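Local coordinates for Abbfa_003403 (Acinetobacter baumannii, PDB 4ZXH), which probably builds a peptide natural product as a nonribosomal peptide synthetase with condensation, adenylation, carrier-protein and thioesterase domains, the carrier bearing a 4'-phosphopantetheine arm, at residues 70-75 and 84-89. Numbering follows the deposited sequence.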
loop_
_atom_site.group_PDB
_atom_site.type_symbol
_atom_site.label_atom_id
_atom_site.label_comp_id
_atom_site.label_asym_id
_atom_site.label_seq_id
_atom_site.Cartn_x
_atom_site.Cartn_y
_atom_site.Cartn_z
ATOM N N LEU A 70 2.252 -32.075 24.412
ATOM C CA LEU A 70 2.315 -30.958 23.476
ATOM C C LEU A 70 2.130 -31.437 22.049
ATOM O O LEU A 70 1.441 -30.802 21.263
ATOM C CB LEU A 70 3.647 -30.215 23.608
ATOM C CG LEU A 70 3.834 -28.937 22.783
ATOM C CD1 LEU A 70 2.789 -27.908 23.120
ATOM C CD2 LEU A 70 5.175 -28.349 23.081
ATOM N N LEU A 71 2.723 -32.583 21.736
ATOM C CA LEU A 71 2.671 -33.143 20.398
ATOM C C LEU A 71 1.269 -33.578 19.961
ATOM O O LEU A 71 1.073 -33.929 18.802
ATOM C CB LEU A 71 3.634 -34.327 20.305
ATOM C CG LEU A 71 5.126 -33.967 20.303
ATOM C CD1 LEU A 71 5.995 -35.190 20.171
ATOM C CD2 LEU A 71 5.438 -32.999 19.170
ATOM N N ARG A 72 0.305 -33.555 20.878
ATOM C CA ARG A 72 -1.072 -33.939 20.575
ATOM C C ARG A 72 -2.026 -32.729 20.662
ATOM O O ARG A 72 -3.223 -32.869 20.913
ATOM C CB ARG A 72 -1.526 -35.069 21.522
ATOM C CG ARG A 72 -0.608 -36.316 21.501
ATOM C CD ARG A 72 -1.084 -37.516 22.355
ATOM N NE ARG A 72 -1.397 -37.190 23.753
ATOM C CZ ARG A 72 -0.543 -37.290 24.766
ATOM N NH1 ARG A 72 0.695 -37.715 24.561
ATOM N NH2 ARG A 72 -0.928 -36.974 25.995
ATOM N N VAL A 73 -1.488 -31.535 20.430
ATOM C CA VAL A 73 -2.248 -30.289 20.551
ATOM C C VAL A 73 -2.840 -29.788 19.219
ATOM O O VAL A 73 -2.241 -29.960 18.163
ATOM C CB VAL A 73 -1.339 -29.194 21.169
ATOM C CG1 VAL A 73 -1.816 -27.790 20.841
ATOM C CG2 VAL A 73 -1.225 -29.390 22.665
ATOM N N SER A 74 -4.033 -29.199 19.284
ATOM C CA SER A 74 -4.586 -28.391 18.193
ATOM C C SER A 74 -5.014 -27.042 18.785
ATOM O O SER A 74 -5.131 -26.921 20.008
ATOM C CB SER A 74 -5.760 -29.101 17.497
ATOM O OG SER A 74 -6.998 -28.963 18.183
ATOM N N MET A 75 -5.219 -26.027 17.942
ATOM C CA MET A 75 -5.502 -24.671 18.433
ATOM C C MET A 75 -6.716 -24.058 17.748
ATOM O O MET A 75 -6.591 -23.169 16.915
ATOM C CB MET A 75 -4.278 -23.754 18.246
ATOM C CG MET A 75 -3.024 -24.210 19.000
ATOM S SD MET A 75 -1.536 -23.240 18.650
ATOM C CE MET A 75 -0.279 -24.311 19.294
ATOM N N GLN A 84 -6.060 -24.154 23.339
ATOM C CA GLN A 84 -5.218 -25.326 23.059
ATOM C C GLN A 84 -5.939 -26.562 23.551
ATOM O O GLN A 84 -6.324 -26.635 24.724
ATOM C CB GLN A 84 -3.869 -25.252 23.773
ATOM C CG GLN A 84 -2.881 -24.304 23.192
ATOM C CD GLN A 84 -1.572 -24.316 23.950
ATOM O OE1 GLN A 84 -0.532 -24.646 23.392
ATOM N NE2 GLN A 84 -1.614 -23.940 25.226
ATOM N N LEU A 85 -6.115 -27.544 22.683
ATOM C CA LEU A 85 -6.679 -28.812 23.123
ATOM C C LEU A 85 -5.591 -29.898 23.140
ATOM O O LEU A 85 -4.842 -30.051 22.169
ATOM C CB LEU A 85 -7.827 -29.231 22.212
ATOM C CG LEU A 85 -8.959 -28.256 21.886
ATOM C CD1 LEU A 85 -10.036 -28.968 21.083
ATOM C CD2 LEU A 85 -9.550 -27.613 23.143
ATOM N N ILE A 86 -5.495 -30.638 24.242
ATOM C CA ILE A 86 -4.676 -31.847 24.264
ATOM C C ILE A 86 -5.531 -33.069 23.927
ATOM O O ILE A 86 -6.362 -33.490 24.721
ATOM C CB ILE A 86 -3.993 -32.068 25.626
ATOM C CG1 ILE A 86 -2.950 -30.978 25.904
ATOM C CG2 ILE A 86 -3.302 -33.413 25.637
ATOM C CD1 ILE A 86 -2.484 -30.934 27.343
ATOM N N TRP A 87 -5.338 -33.618 22.732
ATOM C CA TRP A 87 -6.033 -34.828 22.308
ATOM C C TRP A 87 -5.399 -36.062 22.938
ATOM O O TRP A 87 -4.190 -36.106 23.110
ATOM C CB TRP A 87 -6.000 -34.950 20.787
ATOM C CG TRP A 87 -6.725 -33.859 20.100
ATOM C CD1 TRP A 87 -6.224 -32.649 19.724
ATOM C CD2 TRP A 87 -8.100 -33.864 19.708
ATOM N NE1 TRP A 87 -7.206 -31.899 19.114
ATOM C CE2 TRP A 87 -8.367 -32.625 19.098
ATOM C CE3 TRP A 87 -9.132 -34.800 19.810
ATOM C CZ2 TRP A 87 -9.618 -32.298 18.589
ATOM C CZ3 TRP A 87 -10.377 -34.470 19.311
ATOM C CH2 TRP A 87 -10.610 -33.229 18.707
ATOM N N ASP A 88 -6.197 -37.069 23.272
ATOM C CA ASP A 88 -5.640 -38.288 23.858
ATOM C C ASP A 88 -4.713 -38.991 22.868
ATOM O O ASP A 88 -3.791 -39.709 23.262
ATOM C CB ASP A 88 -6.752 -39.244 24.308
ATOM C CG ASP A 88 -7.579 -39.778 23.148
ATOM O OD1 ASP A 88 -7.595 -39.149 22.062
ATOM O OD2 ASP A 88 -8.231 -40.831 23.329
ATOM N N ARG A 89 -4.964 -38.779 21.579
ATOM C CA ARG A 89 -4.138 -39.376 20.536
ATOM C C ARG A 89 -4.328 -38.678 19.198
ATOM O O ARG A 89 -5.385 -38.140 18.909
ATOM C CB ARG A 89 -4.448 -40.861 20.398
ATOM C CG ARG A 89 -5.794 -41.125 19.797
ATOM C CD ARG A 89 -6.063 -42.607 19.720
ATOM N NE ARG A 89 -6.113 -43.269 21.029
ATOM C CZ ARG A 89 -7.227 -43.457 21.742
ATOM N NH1 ARG A 89 -8.398 -43.004 21.290
ATOM N NH2 ARG A 89 -7.173 -44.085 22.921
#
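W87 is held by segment 70-75 through both its backbone and its indole. Its amide N donates to R72 O at 2.9 Å, while NE1 meets S74 OG at 3.1 Å in a nearly straight bond (172°) lying in the ring plane, so the indole presents its edge to the serine. With S74 OG set between its own backbone N and carbonyl carbon (chi1 82°), on the sheet face it shares with L85, the hydroxyl oxygen sits at the indole edge in line with NE1-H. R72 returns a bond from its side chain: the bend at chi3 (-52°) brings NE back to W87 O, 3.1 Å away and in the guanidinium plane, while NH1 donates to M65 O on helix 56-67.

Further along the hairpin S74 and L85 form an antiparallel hydrogen-bonded pair, L85 N to S74 O at 2.9 Å and S74 N to L85 O at 3.1 Å. V73 and I86 are the adjoining non-hydrogen-bonded pair; V73 CG2 packs on I86 CG1 at 4.0 Å on the other face, which helix 179-187 covers through F180 and V181. Past S74 and L85, Q84 runs alongside M75, its amide tied to A18 and Q23.

Strands 73-78 and 81-87 thus make a beta hairpin of the condensation domain, with strand 13-18 adding the third strand alongside 81-87. At R72 and W87 one backbone bond remains and R72 NE replaces the second, its guanidinium also joining the hairpin to helix 56-67; the indole N-H ties diagonally back to S74, helping to hold the ring's rotation.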